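Local coordinates for hypothetical protein Atu2684 (Agrobacterium tumefaciens, PDB 2AXO) that is of unknown function but has a thioredoxin-clan domain with a disulfide-bonded CxxC cysteine pair, which suggests a thiol-disulfide redox role, at residues Asp173-Tyr178 / Leu237-Asn242; Gln146-Pro151 / Ala248-Ala253; Ile163-Gly168 / Gly210-Ser215; Gly44-Phe49 / Ala118-Arg123. One frame throughout, in Å; residues are numbered along the deposited sequence.

Contact 1 (Asp173-Tyr178 / Leu237-Asn242); sequences DVVVAY and LLQTAN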
# COMPACT_ATOMS: atom_id res chain seq x y z
N ASP A 173 -14.97 -19.28 -0.25
CA ASP A 173 -15.92 -18.31 0.23
C ASP A 173 -16.73 -17.84 -0.95
O ASP A 173 -16.26 -17.82 -2.08
CB ASP A 173 -15.22 -17.09 0.84
CG ASP A 173 -14.55 -17.39 2.15
OD1 ASP A 173 -15.11 -18.16 2.95
OD2 ASP A 173 -13.46 -16.83 2.38
N VAL A 174 -17.98 -17.48 -0.67
CA VAL A 174 -18.83 -16.94 -1.71
C VAL A 174 -18.64 -15.44 -1.54
O VAL A 174 -19.21 -14.83 -0.63
CB VAL A 174 -20.30 -17.32 -1.49
CG1 VAL A 174 -21.17 -16.68 -2.56
CG2 VAL A 174 -20.44 -18.85 -1.53
N VAL A 175 -17.81 -14.85 -2.40
CA VAL A 175 -17.50 -13.42 -2.33
C VAL A 175 -18.30 -12.60 -3.34
O VAL A 175 -18.41 -12.96 -4.51
CB VAL A 175 -15.99 -13.18 -2.59
CG1 VAL A 175 -15.66 -11.69 -2.49
CG2 VAL A 175 -15.16 -13.99 -1.60
N VAL A 176 -18.86 -11.48 -2.89
CA VAL A 176 -19.62 -10.61 -3.77
C VAL A 176 -18.95 -9.25 -3.82
O VAL A 176 -18.74 -8.61 -2.78
CB VAL A 176 -21.08 -10.42 -3.31
CG1 VAL A 176 -21.81 -9.48 -4.27
CG2 VAL A 176 -21.79 -11.76 -3.25
N ALA A 177 -18.60 -8.82 -5.02
CA ALA A 177 -17.96 -7.53 -5.23
C ALA A 177 -18.98 -6.63 -5.92
O ALA A 177 -19.44 -6.92 -7.03
CB ALA A 177 -16.71 -7.68 -6.10
N TYR A 178 -19.36 -5.55 -5.23
CA TYR A 178 -20.34 -4.61 -5.76
C TYR A 178 -19.63 -3.50 -6.52
O TYR A 178 -18.62 -2.98 -6.06
CB TYR A 178 -21.15 -4.02 -4.60
CG TYR A 178 -21.88 -5.06 -3.78
CD1 TYR A 178 -23.13 -5.55 -4.19
CD2 TYR A 178 -21.33 -5.58 -2.61
CE1 TYR A 178 -23.81 -6.53 -3.45
CE2 TYR A 178 -22.00 -6.55 -1.86
CZ TYR A 178 -23.23 -7.02 -2.29
OH TYR A 178 -23.88 -7.99 -1.56
N LEU A 237 -17.76 -14.27 -6.77
CA LEU A 237 -16.51 -14.98 -6.95
C LEU A 237 -16.43 -16.13 -5.96
O LEU A 237 -16.50 -15.92 -4.75
CB LEU A 237 -15.33 -14.03 -6.71
CG LEU A 237 -15.30 -12.72 -7.52
CD1 LEU A 237 -14.12 -11.86 -7.09
CD2 LEU A 237 -15.22 -13.03 -9.02
N LEU A 238 -16.33 -17.36 -6.47
CA LEU A 238 -16.22 -18.52 -5.57
C LEU A 238 -14.72 -18.63 -5.39
O LEU A 238 -14.02 -19.27 -6.19
CB LEU A 238 -16.79 -19.78 -6.23
CG LEU A 238 -16.88 -21.01 -5.33
CD1 LEU A 238 -17.78 -20.74 -4.13
CD2 LEU A 238 -17.43 -22.17 -6.14
N GLN A 239 -14.22 -18.01 -4.32
CA GLN A 239 -12.79 -17.95 -4.08
C GLN A 239 -12.19 -18.73 -2.92
O GLN A 239 -12.64 -18.63 -1.78
CB GLN A 239 -12.40 -16.46 -3.98
CG GLN A 239 -10.92 -16.17 -3.86
CD GLN A 239 -10.58 -14.73 -4.23
OE1 GLN A 239 -11.34 -13.80 -3.94
NE2 GLN A 239 -9.43 -14.55 -4.85
N THR A 240 -11.17 -19.52 -3.24
CA THR A 240 -10.47 -20.31 -2.25
C THR A 240 -9.46 -19.39 -1.57
O THR A 240 -9.23 -18.26 -2.01
CB THR A 240 -9.69 -21.47 -2.89
OG1 THR A 240 -8.65 -20.96 -3.74
CG2 THR A 240 -10.63 -22.33 -3.72
N ALA A 241 -8.85 -19.88 -0.50
CA ALA A 241 -7.87 -19.10 0.24
C ALA A 241 -6.69 -20.01 0.58
O ALA A 241 -6.83 -21.24 0.60
CB ALA A 241 -8.49 -18.56 1.51
N ASN A 242 -5.53 -19.42 0.83
CA ASN A 242 -4.35 -20.21 1.18
C ASN A 242 -4.33 -20.47 2.69
O ASN A 242 -5.29 -20.13 3.39
CB ASN A 242 -3.07 -19.51 0.72
CG ASN A 242 -2.80 -18.21 1.47
OD1 ASN A 242 -1.88 -17.47 1.12
ND2 ASN A 242 -3.59 -17.93 2.49

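Contact 2 (Gln146-Pro151 / Ala248-Ala253); sequences QGLNVP and AAIVGA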
# COMPACT_ATOMS: atom_id res chain seq x y z
N GLN A 146 -7.68 -25.26 -14.69
CA GLN A 146 -7.56 -24.28 -13.62
C GLN A 146 -8.40 -23.05 -13.96
O GLN A 146 -8.11 -21.94 -13.53
CB GLN A 146 -6.10 -23.86 -13.42
CG GLN A 146 -5.15 -25.04 -13.28
CD GLN A 146 -3.78 -24.63 -12.77
OE1 GLN A 146 -3.19 -23.65 -13.23
NE2 GLN A 146 -3.26 -25.39 -11.80
N GLY A 147 -9.44 -23.28 -14.76
CA GLY A 147 -10.33 -22.20 -15.14
C GLY A 147 -11.49 -22.18 -14.17
O GLY A 147 -11.38 -22.65 -13.04
N LEU A 148 -12.62 -21.64 -14.61
CA LEU A 148 -13.81 -21.57 -13.77
C LEU A 148 -14.59 -22.89 -13.92
O LEU A 148 -15.53 -22.99 -14.71
CB LEU A 148 -14.67 -20.38 -14.22
CG LEU A 148 -13.89 -19.05 -14.25
CD1 LEU A 148 -14.80 -17.93 -14.71
CD2 LEU A 148 -13.34 -18.76 -12.85
N ASN A 149 -14.20 -23.89 -13.14
CA ASN A 149 -14.80 -25.22 -13.19
C ASN A 149 -16.11 -25.43 -12.44
O ASN A 149 -16.82 -26.41 -12.69
CB ASN A 149 -13.79 -26.25 -12.69
CG ASN A 149 -12.59 -26.37 -13.59
OD1 ASN A 149 -11.54 -26.86 -13.18
ND2 ASN A 149 -12.73 -25.94 -14.84
N VAL A 150 -16.44 -24.52 -11.53
CA VAL A 150 -17.67 -24.63 -10.76
C VAL A 150 -18.71 -23.65 -11.28
O VAL A 150 -18.46 -22.45 -11.34
CB VAL A 150 -17.43 -24.33 -9.27
CG1 VAL A 150 -18.70 -24.56 -8.48
CG2 VAL A 150 -16.30 -25.21 -8.74
N PRO A 151 -19.89 -24.15 -11.67
CA PRO A 151 -20.92 -23.25 -12.18
C PRO A 151 -21.46 -22.32 -11.11
O PRO A 151 -21.71 -22.73 -9.97
CB PRO A 151 -21.98 -24.21 -12.73
CG PRO A 151 -21.83 -25.42 -11.87
CD PRO A 151 -20.34 -25.56 -11.71
N ALA A 248 -7.07 -16.62 -2.90
CA ALA A 248 -6.38 -17.52 -3.80
C ALA A 248 -7.23 -17.82 -5.04
O ALA A 248 -8.12 -17.04 -5.39
CB ALA A 248 -6.02 -18.81 -3.07
N ALA A 249 -6.96 -18.94 -5.70
CA ALA A 249 -7.69 -19.30 -6.91
C ALA A 249 -9.21 -19.15 -6.83
O ALA A 249 -9.84 -19.55 -5.86
CB ALA A 249 -7.34 -20.74 -7.32
N ILE A 250 -9.78 -18.55 -7.87
CA ILE A 250 -11.22 -18.37 -7.98
C ILE A 250 -11.63 -19.50 -8.91
O ILE A 250 -11.17 -19.57 -10.06
CB ILE A 250 -11.54 -17.00 -8.62
CG1 ILE A 250 -11.04 -15.89 -7.70
CG2 ILE A 250 -13.05 -16.88 -8.86
CD1 ILE A 250 -11.12 -14.49 -8.29
N VAL A 251 -12.48 -20.40 -8.42
CA VAL A 251 -12.88 -21.57 -9.20
C VAL A 251 -14.24 -21.46 -9.89
O VAL A 251 -14.65 -22.36 -10.64
CB VAL A 251 -12.88 -22.84 -8.32
CG1 VAL A 251 -11.49 -23.06 -7.73
CG2 VAL A 251 -13.91 -22.72 -7.22
N GLY A 252 -14.93 -20.35 -9.65
CA GLY A 252 -16.23 -20.12 -10.26
C GLY A 252 -16.54 -18.64 -10.17
O GLY A 252 -16.08 -17.98 -9.24
N ALA A 253 -17.31 -18.12 -11.12
CA ALA A 253 -17.63 -16.70 -11.08
C ALA A 253 -18.82 -16.35 -11.95
O ALA A 253 -19.13 -17.03 -12.93
CB ALA A 253 -16.43 -15.87 -11.50
O HOH W 1 -9.24 -20.97 -11.18
O HOH W 2 -18.18 -20.24 -12.86

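Contact 3 (Ile163-Gly168 / Gly210-Ser215); sequences IDIGAG and GMWDGS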
# COMPACT_ATOMS: atom_id res chain seq x y z
N ILE A 163 -28.16 -16.54 -5.59
CA ILE A 163 -26.90 -17.02 -6.13
C ILE A 163 -26.91 -18.54 -6.06
O ILE A 163 -27.07 -19.12 -4.99
CB ILE A 163 -25.71 -16.53 -5.30
CG1 ILE A 163 -25.67 -15.00 -5.33
CG2 ILE A 163 -24.41 -17.13 -5.83
CD1 ILE A 163 -24.56 -14.41 -4.46
N ASP A 164 -26.75 -19.17 -7.22
CA ASP A 164 -26.73 -20.62 -7.33
C ASP A 164 -25.33 -21.13 -7.63
O ASP A 164 -24.71 -20.71 -8.61
CB ASP A 164 -27.68 -21.07 -8.44
CG ASP A 164 -29.01 -21.57 -7.91
OD1 ASP A 164 -29.57 -20.91 -7.00
OD2 ASP A 164 -29.49 -22.60 -8.41
N ILE A 165 -24.83 -22.02 -6.78
CA ILE A 165 -23.50 -22.58 -6.93
C ILE A 165 -23.57 -24.09 -7.15
O ILE A 165 -24.33 -24.78 -6.47
CB ILE A 165 -22.64 -22.32 -5.69
CG1 ILE A 165 -22.73 -20.84 -5.31
CG2 ILE A 165 -21.20 -22.72 -5.96
CD1 ILE A 165 -22.03 -20.51 -4.03
N GLY A 166 -22.78 -24.58 -8.10
CA GLY A 166 -22.78 -26.00 -8.40
C GLY A 166 -21.86 -26.84 -7.53
O GLY A 166 -21.21 -26.33 -6.61
N ALA A 167 -21.79 -28.13 -7.84
CA ALA A 167 -20.96 -29.06 -7.09
C ALA A 167 -19.48 -28.99 -7.46
O ALA A 167 -19.11 -28.65 -8.59
CB ALA A 167 -21.47 -30.49 -7.30
N GLY A 168 -18.64 -29.32 -6.49
CA GLY A 168 -17.21 -29.30 -6.69
C GLY A 168 -16.50 -29.91 -5.50
O GLY A 168 -17.10 -30.65 -4.72
N GLY A 210 -21.14 -16.31 2.39
CA GLY A 210 -21.31 -17.69 2.80
C GLY A 210 -20.09 -18.52 2.47
O GLY A 210 -19.12 -18.01 1.92
N MSE A 211 -20.15 -19.79 2.83
CA MSE A 211 -19.05 -20.70 2.57
C MSE A 211 -19.52 -21.88 1.74
O MSE A 211 -20.59 -22.44 2.00
CB MSE A 211 -18.47 -21.20 3.89
CG MSE A 211 -17.42 -22.27 3.75
SE MSE A 211 -16.78 -22.82 5.48
CE MSE A 211 -18.46 -23.51 6.17
N TRP A 212 -18.73 -22.25 0.74
CA TRP A 212 -19.05 -23.37 -0.14
C TRP A 212 -18.15 -24.52 0.30
O TRP A 212 -16.98 -24.31 0.59
CB TRP A 212 -18.74 -22.98 -1.58
CG TRP A 212 -18.94 -24.05 -2.60
CD1 TRP A 212 -20.12 -24.53 -3.09
CD2 TRP A 212 -17.91 -24.70 -3.36
NE1 TRP A 212 -19.90 -25.42 -4.11
CE2 TRP A 212 -18.55 -25.55 -4.29
CE3 TRP A 212 -16.51 -24.65 -3.34
CZ2 TRP A 212 -17.83 -26.33 -5.21
CZ3 TRP A 212 -15.80 -25.43 -4.25
CH2 TRP A 212 -16.46 -26.26 -5.17
N ASP A 213 -18.70 -25.74 0.38
CA ASP A 213 -17.91 -26.89 0.79
C ASP A 213 -17.84 -27.99 -0.26
O ASP A 213 -17.48 -29.12 0.03
CB ASP A 213 -18.44 -27.49 2.10
CG ASP A 213 -19.88 -27.99 2.00
OD1 ASP A 213 -20.32 -28.39 0.91
OD2 ASP A 213 -20.56 -27.99 3.05
N GLY A 214 -18.19 -27.64 -1.50
CA GLY A 214 -18.17 -28.61 -2.57
C GLY A 214 -19.58 -29.03 -2.93
O GLY A 214 -19.84 -29.51 -4.03
N SER A 215 -20.50 -28.83 -1.99
CA SER A 215 -21.90 -29.17 -2.20
C SER A 215 -22.64 -28.06 -2.94
O SER A 215 -22.32 -26.88 -2.77
CB SER A 215 -22.61 -29.40 -0.86
OG SER A 215 -21.92 -30.36 -0.07

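Contact 4 (Gly44-Phe49 / Ala118-Arg123); sequences GVVELF and AILNGR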
# COMPACT_ATOMS: atom_id res chain seq x y z
N GLY A 44 -12.68 -16.45 -17.69
CA GLY A 44 -12.01 -16.29 -16.41
C GLY A 44 -12.34 -14.98 -15.72
O GLY A 44 -13.25 -14.26 -16.12
N VAL A 45 -11.58 -14.66 -14.68
CA VAL A 45 -11.77 -13.44 -13.92
C VAL A 45 -10.57 -12.50 -14.02
O VAL A 45 -9.42 -12.93 -13.86
CB VAL A 45 -12.03 -13.75 -12.43
CG1 VAL A 45 -12.16 -12.46 -11.62
CG2 VAL A 45 -13.29 -14.59 -12.29
N VAL A 46 -10.84 -11.24 -14.31
CA VAL A 46 -9.78 -10.24 -14.41
C VAL A 46 -10.06 -9.10 -13.44
O VAL A 46 -11.02 -8.36 -13.59
CB VAL A 46 -9.69 -9.66 -15.85
CG1 VAL A 46 -8.64 -8.55 -15.90
CG2 VAL A 46 -9.32 -10.77 -16.82
N GLU A 47 -9.21 -9.00 -12.42
CA GLU A 47 -9.34 -7.97 -11.40
C GLU A 47 -8.22 -6.97 -11.57
O GLU A 47 -7.05 -7.29 -11.32
CB GLU A 47 -9.29 -8.59 -10.01
CG GLU A 47 -10.49 -9.46 -9.71
CD GLU A 47 -10.36 -10.18 -8.39
OE1 GLU A 47 -9.53 -11.10 -8.31
OE2 GLU A 47 -11.08 -9.80 -7.45
N LEU A 48 -8.57 -5.76 -11.98
CA LEU A 48 -7.59 -4.71 -12.21
C LEU A 48 -7.50 -3.73 -11.05
O LEU A 48 -8.51 -3.19 -10.60
CB LEU A 48 -7.96 -3.95 -13.48
CG LEU A 48 -7.19 -2.67 -13.79
CD1 LEU A 48 -5.78 -3.01 -14.26
CD2 LEU A 48 -7.93 -1.89 -14.87
N PHE A 49 -6.28 -3.50 -10.58
CA PHE A 49 -6.05 -2.54 -9.51
C PHE A 49 -5.49 -1.33 -10.24
O PHE A 49 -4.47 -1.42 -10.93
CB PHE A 49 -5.10 -3.10 -8.46
CG PHE A 49 -5.68 -4.26 -7.72
CD1 PHE A 49 -5.64 -5.55 -8.25
CD2 PHE A 49 -6.41 -4.05 -6.54
CE1 PHE A 49 -6.31 -6.61 -7.64
CE2 PHE A 49 -7.08 -5.10 -5.92
CZ PHE A 49 -7.03 -6.38 -6.47
N ALA A 118 -3.14 -6.52 -12.95
CA ALA A 118 -4.32 -7.35 -13.13
C ALA A 118 -4.07 -8.71 -12.50
O ALA A 118 -3.01 -9.31 -12.69
CB ALA A 118 -4.65 -7.49 -14.61
N ILE A 119 -5.04 -9.18 -11.73
CA ILE A 119 -4.96 -10.48 -11.09
C ILE A 119 -5.89 -11.38 -11.89
O ILE A 119 -7.06 -11.05 -12.10
CB ILE A 119 -5.41 -10.40 -9.61
CG1 ILE A 119 -4.54 -9.39 -8.84
CG2 ILE A 119 -5.35 -11.78 -8.96
CD1 ILE A 119 -3.05 -9.75 -8.80
N LEU A 120 -5.38 -12.52 -12.36
CA LEU A 120 -6.17 -13.42 -13.19
C LEU A 120 -6.61 -14.69 -12.44
O LEU A 120 -5.78 -15.44 -11.93
CB LEU A 120 -5.37 -13.78 -14.45
CG LEU A 120 -4.71 -12.61 -15.19
CD1 LEU A 120 -3.97 -13.14 -16.41
CD2 LEU A 120 -5.75 -11.59 -15.62
N ASN A 121 -7.92 -14.92 -12.38
CA ASN A 121 -8.50 -16.07 -11.68
C ASN A 121 -7.97 -16.17 -10.25
O ASN A 121 -7.95 -17.25 -9.66
CB ASN A 121 -8.17 -17.39 -12.41
CG ASN A 121 -8.91 -17.56 -13.72
OD1 ASN A 121 -8.78 -18.60 -14.39
ND2 ASN A 121 -9.68 -16.56 -14.11
N GLY A 122 -7.54 -15.04 -9.71
CA GLY A 122 -7.00 -15.02 -8.36
C GLY A 122 -5.74 -15.86 -8.22
O GLY A 122 -5.28 -16.09 -7.09
N ARG A 123 -5.18 -16.29 -9.35
CA ARG A 123 -3.99 -17.16 -9.40
C ARG A 123 -2.65 -16.53 -9.77
O ARG A 123 -1.60 -17.03 -9.37
CB ARG A 123 -4.23 -18.31 -10.38
CG ARG A 123 -5.31 -19.31 -10.00
CD ARG A 123 -5.52 -20.33 -11.12
NE ARG A 123 -6.55 -21.32 -10.79
CZ ARG A 123 -6.34 -22.40 -10.05
NH1 ARG A 123 -5.14 -22.65 -9.55
NH2 ARG A 123 -7.34 -23.24 -9.79
O HOH W 3 -8.81 -12.39 -10.46

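Contact 1 (Asp173-Tyr178 / Leu237-Asn242)
D173 and Q239 face each other as an antiparallel hydrogen-bonded pair, and V175 and L237 form the next such pair along the strands. Within the second pair L237 N reaches V175 O at 2.7 Å in a nearly straight bond, and V175 N answers to L237 O at 2.9 Å. Around D173 the exchange is less regular: Q239 N lies in the carbonyl plane of D173 O at 3.0 Å, whereas D173 N stands 36° above the carbonyl plane of Q239 O. The two short strand axes run at 130° to each other. D173 O also takes a CA-H...O contact from L238 at 3.6 Å.

Side chains divide between the two faces. On one, V174 CG2 and L238 CD1 approach to 4.2 Å as the side chains run at a slant to each other; L238 has CG anti to its backbone N (chi1 -173°), and from there the branch leans back toward the 173-178 strand. On the other face V175 and L237 meet near their roots, CB to CB at 4.3 Å, beside the aliphatic start of Q239.

Farther out, L238 continues into I165, W212 and V251. The amide of the buried Q239 is held from several directions: OE1 accepts from R100, and NE2 bonds to Y104 OH and to the carbonyl of A248. With one face apolar and the other carrying an amide with three hydrogen-bond partners, the strand pair can bury Q239 without leaving its end unpaired, and R100 probably polarises the side-chain carbonyl of Q239.

Contact 2 (Gln146-Pro151 / Ala248-Ala253)
V150 and L148 close on the outer strand 247-257 around one acceptor, V251 O. V150 N bonds to it at 2.9 Å with a fairly straight N-H (167°), while the CA-H of L148 comes in at 3.3 Å. Here the packing is tight. V150 CG2 lies 3.8 Å from V251 CG2; V251 CG1 is anti to the carbonyl carbon (chi1 -58°), which puts CG2 between the backbone N and carbonyl carbon. G252, with no side chain, lets V150 O approach its CA to 3.4 Å. L148 spreads its two methyls along the strand: CD2 rests over the I250 carbonyl, and CD1 reaches A253 CB at 4.1 Å.

Toward the ends the segments draw apart and water takes over. One water joins Q146 O to I250 O; another donates to V150 O at 2.7 Å and accepts from A253 N at 2.9 Å, bridging a gap of 4.5 Å between V150 O and A253 N.

The chain bends at L148 in an inverse gamma turn; the whole is a non-strand connection, running from helix 131-143 to strand 152-156, laid along the edge strand of an antiparallel sheet.

Contact 3 (Ile163-Gly168 / Gly210-Ser215)
The W212 indole carries the contact, with G214 and I165 packed round it. G214 N stands 3.4 Å above the centre of one ring face, where the chain folds back over its own tryptophan; the opposite face is turned to V150 and L238. At the rim, close to the ring plane, run the backbone atoms of G166, A167 and G168, while I165 CG2 comes in obliquely at 3.6 Å from CD1. Placing CG anti to the backbone N (chi1 177°) sends the indole across to the 163-168 segment, where its N-H faces the G166 carbonyl.

That N-H is used: W212 NE1 donates to G166 O at 3.0 Å, nearly along the C=O axis, although the N-H is bent (141°), the oxygen lying 20° out of the ring plane. Farther round the rim CZ2 comes within 3.4 Å of G168 CA, a close approach open to a residue without a side chain. A second bond fixes the backbones, G168 N to G214 O at 2.7 Å, and the CA-H of A167 points at the same oxygen at 3.3 Å.

The turn carrying G214 is shaped by D213, whose OD1 accepts from S215 N, an Asx turn, and also from S215 OG.

Beyond the pair, I165 ends strand 161-165, bonds through its backbone to M217 of strand 217-221, and packs on V174 and L238. W212 closes the long strand 196-212 at the edge of the other antiparallel sheet, touching A172, so indole and isoleucine fill the seam between the two sheets.

Contact 4 (Gly44-Phe49 / Ala118-Arg123)
I119 O is met by E47 N at 3.0 Å, in the carbonyl plane and almost straight, and by a bound water at 2.7 Å. The same water lies 2.6 Å from E47 OE1 and accepts from G122 N, linking a carboxylate, a strand carbonyl and the turn after the strand; with more acceptors in reach than it has protons, its donations are probably shared. I119 N returns a bond to E47 O at 2.8 Å, and N121 N takes V45 O at 2.9 Å.

The pairing joins strands 45-50 and 117-120 antiparallel, at the middle of the mixed four-stranded sheet of a thioredoxin-like fold, in the order 74-79, 45-50, 117-120, 124-127. Disulfide-bonded C54 and C57 lie just past strand 45-50, ahead of helix 58-70. N121 and G122, both with positive phi, form the two-residue type I' turn of the hairpin 117-127, closed by R123 N to L120 O.

On the face of V46 and L120 the side chains lie side by side, V46 CG2 to L120 CD2 at 3.9 Å, and L48 turns the same way to pack on helix 58-70. The reverse face carries E47 and I119. I119 CG1 meets the edge of the F49 ring, 3.5 Å from CE1, near its plane; the ring also stacks with Y78. OE2 of E47 makes a salt bridge to R100, with a weak bond to Y78 OH.

In the fold
Contacts 1, 2 and 3 meet around V150 and L238: L238 CD2 lies 3.6 Å from V150 CG1, and V150 CG2 lies 3.7 Å from W212 CH2. Backbone bonds also link them: V174 N to G210 O (2.9 Å) joins contacts 1 and 3, P151 O to G166 N (2.8 Å) contacts 2 and 3. Contact 4 belongs to the thioredoxin-like sheet and joins this cluster through contacts 1 and 2, where N121 O accepts from I250 N at 2.9 Å and L237 CD1 packs 3.7 Å from E47 OE2. Contacts 3 and 4 lie about 21 Å apart between centres and about 10 Å between nearest atoms. Contact 4 holds the strand that leads to the C54-C57 disulfide.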